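Local coordinates for protein HD superfamily hydrolase (Clostridium acetobutylicum ATCC 824, PDB 3CCG) that probably hydrolyses diadenosine tetraphosphate symmetrically to two molecules of ADP, as an HD-domain phosphohydrolase with a pair of iron ions, at residues 33-38 with 147-152; 127-131 with 159-163; 104-108 with 120-126. One frame throughout, in Å; residues are numbered along the deposited sequence.

Overall arrangement
The chain is all-helical, and its long N-terminal helix 5-38 carries the first segment of contact 1 at its C-terminal end. More than a hundred residues later the loop closes on the end of helix 141-150. Contact 3 lies wholly within that loop, joining helix 103-110 to the start of helix 121-132 across a short connection. Contact 2 opens directly afterwards on the same helix 121-132 and closes on helix 152-170, beyond contact 1, so the two cross. Ile128 of contact 2 packs on Leu34, Ala148 and Leu152 of contact 1, and Leu121 of contact 3 meets Tyr38 and Leu152. Helix 121-132, which also supplies the iron ligand Asp130, thus links all three.

Contact 1 of 3, residues 33-38 with 147-152; sequences RLAGIY and AADEDL
At the C-terminal end of the long helix 5-38 of this HD-domain protein, Tyr38 and Arg33 grip the last turn of helix 141-150, away from the iron site. The Tyr38 hydroxyl donates to the carbonyl of Ala148, OH to O 2.6 Å. The oxygen lies in the plane of the phenol ring, at its edge, whereas the hydroxyl sits above the carbonyl plane, 38° out of it. With CG anti to its own carbonyl carbon (chi1 -68°), Tyr38 sends its ring across to the end of the helix, where Asp151 leaves helical geometry and serves as N-cap of the next helix, 152-170, its OD1 accepting from Lys154 N. Leu152 crosses the phenol obliquely, and its CB lies 3.9 Å from Tyr38 CZ.

One turn back, Arg33 forms a salt bridge with Asp149. The arginine chain bends at chi3 (61°), which swings the guanidinium round to the carboxylate, and the two planes stand nearly perpendicular. Arg33 NH1 reaches Asp149 OD1 at 2.8 Å along an almost straight bond, entering on the syn side of the carboxylate. Between these two polar links, Leu34 CD2 lies 4.4 Å from Ala148 CB, while Leu34 and Ala148 both also touch Ile128 of helix 121-132. Ile37 presents CD1 to Asp149 OD1 at 3.6 Å, so this oxygen meets an apolar methyl as well as the arginine. A water completes the bridge: it accepts from Arg33 NH2 and donates to Asp149 OD1, 2.9 Å from each.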
loop_
_atom_site.group_PDB
_atom_site.type_symbol
_atom_site.label_atom_id
_atom_site.label_comp_id
_atom_site.label_asym_id
_atom_site.label_seq_id
_atom_site.Cartn_x
_atom_site.Cartn_y
_atom_site.Cartn_z
ATOM N N ARG A 33 -11.532 17.047 23.433
ATOM C CA ARG A 33 -12.247 18.092 22.667
ATOM C C ARG A 33 -13.027 17.455 21.492
ATOM O O ARG A 33 -14.239 17.669 21.265
ATOM C CB ARG A 33 -11.274 19.155 22.185
ATOM C CG ARG A 33 -11.938 20.325 21.446
ATOM C CD ARG A 33 -10.956 21.361 21.012
ATOM N NE ARG A 33 -9.950 20.841 20.088
ATOM C CZ ARG A 33 -10.157 20.651 18.798
ATOM N NH1 ARG A 33 -11.344 20.878 18.272
ATOM N NH2 ARG A 33 -9.169 20.184 18.044
ATOM N N LEU A 34 -12.350 16.550 20.769
ATOM C CA LEU A 34 -12.979 15.927 19.630
ATOM C C LEU A 34 -14.110 15.001 20.069
ATOM O O LEU A 34 -15.113 14.812 19.381
ATOM C CB LEU A 34 -11.932 15.183 18.775
ATOM C CG LEU A 34 -10.928 16.018 18.021
ATOM C CD1 LEU A 34 -9.840 15.123 17.402
ATOM C CD2 LEU A 34 -11.593 16.865 16.907
ATOM N N ALA A 35 -13.933 14.371 21.212
ATOM C CA ALA A 35 -14.955 13.515 21.759
ATOM C C ALA A 35 -16.251 14.262 22.030
ATOM O O ALA A 35 -17.321 13.722 21.876
ATOM C CB ALA A 35 -14.462 12.836 23.060
ATOM N N GLY A 36 -16.074 15.495 22.492
ATOM C CA GLY A 36 -17.223 16.381 22.720
ATOM C C GLY A 36 -17.931 16.668 21.408
ATOM O O GLY A 36 -19.161 16.593 21.341
ATOM N N ILE A 37 -17.184 16.989 20.360
ATOM C CA ILE A 37 -17.755 17.272 19.040
ATOM C C ILE A 37 -18.508 16.064 18.456
ATOM O O ILE A 37 -19.610 16.217 17.890
ATOM C CB ILE A 37 -16.678 17.692 18.042
ATOM C CG1 ILE A 37 -16.108 19.069 18.425
ATOM C CG2 ILE A 37 -17.214 17.701 16.567
ATOM C CD1 ILE A 37 -14.825 19.484 17.718
ATOM N N TYR A 38 -17.945 14.855 18.619
ATOM C CA TYR A 38 -18.472 13.669 17.969
ATOM C C TYR A 38 -19.257 12.714 18.866
ATOM O O TYR A 38 -19.647 11.626 18.473
ATOM C CB TYR A 38 -17.315 12.929 17.228
ATOM C CG TYR A 38 -16.782 13.712 16.037
ATOM C CD1 TYR A 38 -17.472 13.727 14.819
ATOM C CD2 TYR A 38 -15.577 14.402 16.098
ATOM C CE1 TYR A 38 -17.009 14.442 13.754
ATOM C CE2 TYR A 38 -15.103 15.144 15.002
ATOM C CZ TYR A 38 -15.845 15.147 13.828
ATOM O OH TYR A 38 -15.371 15.844 12.752
ATOM N N ALA A 147 -10.628 20.307 9.143
ATOM C CA ALA A 147 -11.276 19.105 8.647
ATOM C C ALA A 147 -11.644 18.179 9.799
ATOM O O ALA A 147 -12.723 17.587 9.839
ATOM C CB ALA A 147 -10.346 18.405 7.629
ATOM N N ALA A 148 -10.756 18.090 10.784
ATOM C CA ALA A 148 -11.027 17.206 11.927
ATOM C C ALA A 148 -12.255 17.671 12.687
ATOM O O ALA A 148 -13.033 16.867 13.168
ATOM C CB ALA A 148 -9.809 17.096 12.865
ATOM N N ASP A 149 -12.413 18.990 12.786
ATOM C CA ASP A 149 -13.574 19.531 13.501
ATOM C C ASP A 149 -14.913 19.281 12.797
ATOM O O ASP A 149 -15.946 19.207 13.433
ATOM C CB ASP A 149 -13.398 21.034 13.760
ATOM C CG ASP A 149 -12.448 21.326 14.876
ATOM O OD1 ASP A 149 -12.088 20.405 15.635
ATOM O OD2 ASP A 149 -12.091 22.503 15.040
ATOM N N GLU A 150 -14.873 19.114 11.482
ATOM C CA GLU A 150 -16.093 18.991 10.659
ATOM C C GLU A 150 -16.370 17.639 10.022
ATOM O O GLU A 150 -17.514 17.194 9.926
ATOM C CB GLU A 150 -15.985 19.968 9.482
ATOM C CG GLU A 150 -15.718 21.409 9.860
ATOM C CD GLU A 150 -15.293 22.257 8.664
ATOM O OE1 GLU A 150 -15.192 21.707 7.535
ATOM O OE2 GLU A 150 -15.048 23.473 8.859
ATOM N N ASP A 151 -15.304 17.006 9.563
ATOM C CA ASP A 151 -15.404 15.788 8.789
ATOM C C ASP A 151 -14.151 14.931 9.043
ATOM O O ASP A 151 -13.139 14.999 8.360
ATOM C CB ASP A 151 -15.543 16.200 7.329
ATOM C CG ASP A 151 -15.787 15.024 6.393
ATOM O OD1 ASP A 151 -15.721 13.865 6.835
ATOM O OD2 ASP A 151 -16.047 15.272 5.191
ATOM N N LEU A 152 -14.279 14.158 10.096
ATOM C CA LEU A 152 -13.217 13.328 10.615
ATOM C C LEU A 152 -12.650 12.391 9.534
ATOM O O LEU A 152 -11.450 12.292 9.394
ATOM C CB LEU A 152 -13.733 12.553 11.838
ATOM C CG LEU A 152 -12.757 11.810 12.723
ATOM C CD1 LEU A 152 -11.638 12.793 13.125
ATOM C CD2 LEU A 152 -13.512 11.201 13.922
HETATM O O HOH W 1 -9.255 20.709 15.180
#

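Contact 2 of 3, residues 127-131 with 159-163; sequences YIADY and SFDNT. With FE (Fe (III) ion), chain C.
Tyr127 OH and Ser159 OG share a hydrogen bond of 3.0 Å, in which either could be the donor, at the centre of this buried contact. The serine oxygen lies near the plane of the Tyr127 ring, at its edge, but over the face of Tyr131, 3.5 Å above that plane and centred on the ring. One hydroxyl is therefore held by a phenol OH and covered by a second phenol. A chi1 of -173° turns Ser159 OG away from its own backbone N and toward both tyrosines. The Tyr127 phenol also meets Phe160 obliquely, with ring centroids 5.2 Å apart and planes at 58°, and Phe160 CE1 lies 3.5 Å from Tyr127 CZ.

Two waters extend the network to Thr163, one turn further along the helix. One joins Tyr127 OH to Thr163 OG1, lying 2.7 Å from the tyrosine oxygen; the other joins Tyr131 OH to the same threonine oxygen. These long side chains and waters span helix axes 12.5 Å apart and inclined at 62°. Behind them, Ile128 packs on Leu152, Ala155 and Leu156, while Phe160 is backed by Ala181 and Leu185 of helix 176-188.

From the same turn as Tyr131, Asp130 OD1 binds an iron(III) ion at 2.2 Å, together with His23, His52 and Asp53, the H...HD...D signature of HD domains. Asp130 makes no contact with segment 159-163, whereas Tyr131, next to it, and Tyr127, about one turn earlier, do. The shared hydroxyl bond and water bridges thus tie the ligand-bearing helix to helix 152-170 through hydroxyl groups and water, with no salt bridge between the two segments.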
loop_
_atom_site.group_PDB
_atom_site.type_symbol
_atom_site.label_atom_id
_atom_site.label_comp_id
_atom_site.label_asym_id
_atom_site.label_seq_id
_atom_site.Cartn_x
_atom_site.Cartn_y
_atom_site.Cartn_z
ATOM N N TYR A 127 -5.954 8.774 16.580
ATOM C CA TYR A 127 -5.075 8.890 15.426
ATOM C C TYR A 127 -4.895 10.364 14.977
ATOM O O TYR A 127 -3.776 10.857 14.801
ATOM C CB TYR A 127 -5.583 7.997 14.270
ATOM C CG TYR A 127 -4.802 8.193 12.982
ATOM C CD1 TYR A 127 -5.100 9.264 12.179
ATOM C CD2 TYR A 127 -3.715 7.397 12.648
ATOM C CE1 TYR A 127 -4.408 9.524 11.048
ATOM C CE2 TYR A 127 -2.982 7.661 11.499
ATOM C CZ TYR A 127 -3.327 8.753 10.727
ATOM O OH TYR A 127 -2.686 9.078 9.525
ATOM N N ILE A 128 -6.008 11.068 14.817
ATOM C CA ILE A 128 -5.902 12.436 14.311
ATOM C C ILE A 128 -5.414 13.424 15.368
ATOM O O ILE A 128 -4.702 14.386 15.061
ATOM C CB ILE A 128 -7.237 12.879 13.657
ATOM C CG1 ILE A 128 -6.948 13.931 12.576
ATOM C CG2 ILE A 128 -8.239 13.321 14.683
ATOM C CD1 ILE A 128 -6.268 13.341 11.296
ATOM N N ALA A 129 -5.750 13.138 16.622
ATOM C CA ALA A 129 -5.321 14.016 17.725
ATOM C C ALA A 129 -3.831 14.142 17.779
ATOM O O ALA A 129 -3.305 15.232 18.045
ATOM C CB ALA A 129 -5.856 13.508 19.087
ATOM N N ASP A 130 -3.133 13.060 17.434
ATOM C CA ASP A 130 -1.687 13.104 17.431
ATOM C C ASP A 130 -1.124 14.186 16.459
ATOM O O ASP A 130 -0.155 14.874 16.763
ATOM C CB ASP A 130 -1.170 11.714 17.068
ATOM C CG ASP A 130 0.297 11.566 17.341
ATOM O OD1 ASP A 130 0.738 12.033 18.386
ATOM O OD2 ASP A 130 0.981 10.922 16.534
ATOM N N TYR A 131 -1.782 14.326 15.316
ATOM C CA TYR A 131 -1.433 15.303 14.270
ATOM C C TYR A 131 -1.850 16.743 14.545
ATOM O O TYR A 131 -1.194 17.671 14.123
ATOM C CB TYR A 131 -2.053 14.869 12.922
ATOM C CG TYR A 131 -1.355 13.690 12.312
ATOM C CD1 TYR A 131 -1.706 12.381 12.647
ATOM C CD2 TYR A 131 -0.308 13.876 11.434
ATOM C CE1 TYR A 131 -1.023 11.298 12.102
ATOM C CE2 TYR A 131 0.380 12.809 10.909
ATOM C CZ TYR A 131 0.014 11.523 11.233
ATOM O OH TYR A 131 0.727 10.466 10.675
ATOM N N SER A 159 -4.643 12.972 5.911
ATOM C CA SER A 159 -3.427 12.544 6.624
ATOM C C SER A 159 -2.716 11.349 5.978
ATOM O O SER A 159 -1.480 11.345 5.829
ATOM C CB SER A 159 -3.738 12.263 8.119
ATOM O OG SER A 159 -2.540 12.013 8.830
ATOM N N PHE A 160 -3.517 10.359 5.582
ATOM C CA PHE A 160 -3.003 9.144 4.934
ATOM C C PHE A 160 -2.308 9.527 3.610
ATOM O O PHE A 160 -1.194 9.056 3.307
ATOM C CB PHE A 160 -4.117 8.135 4.683
ATOM C CG PHE A 160 -4.756 7.574 5.915
ATOM C CD1 PHE A 160 -4.040 7.336 7.064
ATOM C CD2 PHE A 160 -6.040 7.158 5.864
ATOM C CE1 PHE A 160 -4.652 6.751 8.159
ATOM C CE2 PHE A 160 -6.656 6.552 6.941
ATOM C CZ PHE A 160 -5.960 6.381 8.088
ATOM N N ASP A 161 -2.978 10.375 2.851
ATOM C CA ASP A 161 -2.419 10.844 1.563
ATOM C C ASP A 161 -1.092 11.532 1.773
ATOM O O ASP A 161 -0.117 11.277 1.100
ATOM C CB ASP A 161 -3.410 11.726 0.798
ATOM C CG ASP A 161 -4.578 10.956 0.210
ATOM O OD1 ASP A 161 -4.593 9.712 0.244
ATOM O OD2 ASP A 161 -5.513 11.622 -0.299
ATOM N N ASN A 162 -1.058 12.423 2.764
ATOM C CA ASN A 162 0.181 13.141 3.065
ATOM C C ASN A 162 1.304 12.190 3.466
ATOM O O ASN A 162 2.445 12.321 3.042
ATOM C CB ASN A 162 -0.013 14.112 4.231
ATOM C CG ASN A 162 -1.032 15.203 3.961
ATOM O OD1 ASN A 162 -1.378 15.496 2.819
ATOM N ND2 ASN A 162 -1.508 15.837 5.042
ATOM N N THR A 163 0.982 11.243 4.342
ATOM C CA THR A 163 1.956 10.268 4.795
ATOM C C THR A 163 2.548 9.469 3.615
ATOM O O THR A 163 3.754 9.345 3.467
ATOM C CB THR A 163 1.350 9.304 5.814
ATOM O OG1 THR A 163 1.110 10.036 7.029
ATOM C CG2 THR A 163 2.269 8.125 6.132
HETATM FE FE FE C . 2.074 10.746 19.496
HETATM O O HOH W 2 -0.467 8.116 8.262
HETATM O O HOH W 3 3.200 10.397 9.058
HETATM O O HOH W 4 1.739 9.292 18.659
#

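Contact 3 of 3, residues 104-108 with 120-126; sequences DVLNA and SLLEKII
Helix segments 104-108 and 121-126 run in broadly the same direction, their axes 36° apart and 8.4 Å at closest approach, with the CA atoms of Ala108 and Glu123 only 4.0 Å from each other. That closeness puts the Ala108 methyl among Leu122, Glu123 and Ile126; its CB is 3.8 Å from Ile126 CG1. Leu122 also reaches past Ala108, bringing CD2 to 4.0 Å from Val105 CG2.

At the polar end, Ser120 OG donates to the syn lone pair of Asp104 OD1 at 2.6 Å. Ser120 is the N-cap of helix 121-132 and forms a capping box with Glu123: Glu123 N donates to Ser120 OG, and Ser120 N to Glu123 OE2, at 3.0 Å and from well above the carboxylate plane. The serine chi1 of 76° places OG over the open helix end, where it serves both bonds. A water donates to Asp104 OD1 and Glu123 OE2, bridging two probably like-charged carboxylates, and accepts from Asn107 ND2. Each acid has a basic partner elsewhere, Lys44 for Asp104 and Arg116 for Glu123, while Asn107 OD1 accepts from Arg91. A second water links Asp104 OD2 to Leu122 N, lying 2.7 Å from the carboxylate oxygen.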
loop_
_atom_site.group_PDB
_atom_site.type_symbol
_atom_site.label_atom_id
_atom_site.label_comp_id
_atom_site.label_asym_id
_atom_site.label_seq_id
_atom_site.Cartn_x
_atom_site.Cartn_y
_atom_site.Cartn_z
ATOM N N ASP A 104 -11.772 -0.855 23.216
ATOM C CA ASP A 104 -11.742 0.273 22.279
ATOM C C ASP A 104 -10.500 1.126 22.577
ATOM O O ASP A 104 -9.776 1.500 21.667
ATOM C CB ASP A 104 -13.020 1.100 22.430
ATOM C CG ASP A 104 -13.302 2.006 21.284
ATOM O OD1 ASP A 104 -12.696 1.898 20.176
ATOM O OD2 ASP A 104 -14.196 2.868 21.459
ATOM N N VAL A 105 -10.265 1.442 23.844
ATOM C CA VAL A 105 -9.042 2.192 24.232
ATOM C C VAL A 105 -7.821 1.454 23.760
ATOM O O VAL A 105 -6.920 2.064 23.174
ATOM C CB VAL A 105 -8.984 2.408 25.725
ATOM C CG1 VAL A 105 -7.623 2.934 26.235
ATOM C CG2 VAL A 105 -10.116 3.351 26.166
ATOM N N LEU A 106 -7.746 0.160 24.002
ATOM C CA LEU A 106 -6.552 -0.582 23.597
ATOM C C LEU A 106 -6.378 -0.524 22.061
ATOM O O LEU A 106 -5.245 -0.368 21.573
ATOM C CB LEU A 106 -6.631 -2.020 24.115
ATOM C CG LEU A 106 -6.599 -2.144 25.621
ATOM C CD1 LEU A 106 -6.851 -3.636 25.994
ATOM C CD2 LEU A 106 -5.298 -1.608 26.226
ATOM N N ASN A 107 -7.457 -0.697 21.298
ATOM C CA ASN A 107 -7.354 -0.584 19.846
ATOM C C ASN A 107 -6.859 0.822 19.410
ATOM O O ASN A 107 -6.041 0.971 18.481
ATOM C CB ASN A 107 -8.691 -0.851 19.133
ATOM C CG ASN A 107 -9.056 -2.317 19.136
ATOM O OD1 ASN A 107 -8.186 -3.183 19.219
ATOM N ND2 ASN A 107 -10.369 -2.604 19.068
ATOM N N ALA A 108 -7.395 1.864 20.038
ATOM C CA ALA A 108 -7.034 3.225 19.688
ATOM C C ALA A 108 -5.519 3.436 19.893
ATOM O O ALA A 108 -4.871 4.105 19.116
ATOM C CB ALA A 108 -7.841 4.196 20.510
ATOM N N SER A 120 -12.863 2.440 14.837
ATOM C CA SER A 120 -13.903 3.012 15.654
ATOM C C SER A 120 -13.726 4.530 15.689
ATOM O O SER A 120 -12.664 5.089 15.396
ATOM C CB SER A 120 -13.832 2.437 17.071
ATOM O OG SER A 120 -12.751 3.036 17.791
ATOM N N LEU A 121 -14.777 5.202 16.146
ATOM C CA LEU A 121 -14.735 6.612 16.337
ATOM C C LEU A 121 -13.557 6.973 17.275
ATOM O O LEU A 121 -12.819 7.920 16.979
ATOM C CB LEU A 121 -16.078 7.089 16.897
ATOM C CG LEU A 121 -16.104 8.559 17.263
ATOM C CD1 LEU A 121 -15.716 9.507 16.117
ATOM C CD2 LEU A 121 -17.480 8.903 17.868
ATOM N N LEU A 122 -13.363 6.210 18.362
ATOM C CA LEU A 122 -12.259 6.507 19.314
ATOM C C LEU A 122 -10.901 6.338 18.610
ATOM O O LEU A 122 -10.024 7.172 18.758
ATOM C CB LEU A 122 -12.345 5.651 20.549
ATOM C CG LEU A 122 -11.241 5.877 21.603
ATOM C CD1 LEU A 122 -11.415 7.328 22.189
ATOM C CD2 LEU A 122 -11.299 4.755 22.652
ATOM N N GLU A 123 -10.756 5.266 17.839
ATOM C CA GLU A 123 -9.506 5.052 17.115
ATOM C C GLU A 123 -9.189 6.236 16.196
ATOM O O GLU A 123 -8.055 6.710 16.129
ATOM C CB GLU A 123 -9.591 3.790 16.269
ATOM C CG GLU A 123 -9.538 2.501 16.986
ATOM C CD GLU A 123 -9.759 1.317 16.073
ATOM O OE1 GLU A 123 -8.865 1.105 15.214
ATOM O OE2 GLU A 123 -10.809 0.641 16.167
ATOM N N LYS A 124 -10.217 6.749 15.489
ATOM C CA LYS A 124 -10.037 7.863 14.601
ATOM C C LYS A 124 -9.590 9.149 15.354
ATOM O O LYS A 124 -8.746 9.898 14.921
ATOM C CB LYS A 124 -11.275 8.153 13.771
ATOM C CG LYS A 124 -11.714 6.986 12.916
ATOM C CD LYS A 124 -12.957 7.328 12.108
ATOM C CE LYS A 124 -13.349 6.163 11.209
ATOM N NZ LYS A 124 -14.669 6.414 10.516
ATOM N N ILE A 125 -10.299 9.405 16.469
ATOM C CA ILE A 125 -10.013 10.568 17.309
ATOM C C ILE A 125 -8.537 10.548 17.806
ATOM O O ILE A 125 -7.822 11.572 17.751
ATOM C CB ILE A 125 -11.010 10.621 18.479
ATOM C CG1 ILE A 125 -12.391 11.031 17.956
ATOM C CG2 ILE A 125 -10.519 11.609 19.509
ATOM C CD1 ILE A 125 -13.525 11.055 19.014
ATOM N N ILE A 126 -8.064 9.362 18.244
ATOM C CA ILE A 126 -6.710 9.271 18.822
ATOM C C ILE A 126 -5.686 9.434 17.691
ATOM O O ILE A 126 -4.710 10.194 17.791
ATOM C CB ILE A 126 -6.499 7.993 19.640
ATOM C CG1 ILE A 126 -7.492 7.977 20.832
ATOM C CG2 ILE A 126 -5.052 7.881 20.085
ATOM C CD1 ILE A 126 -7.540 9.261 21.688
HETATM O O HOH W 5 -15.402 4.357 19.546
HETATM O O HOH W 6 -11.965 -0.154 18.545
HETATM O O HOH W 7 -5.925 4.768 16.572
#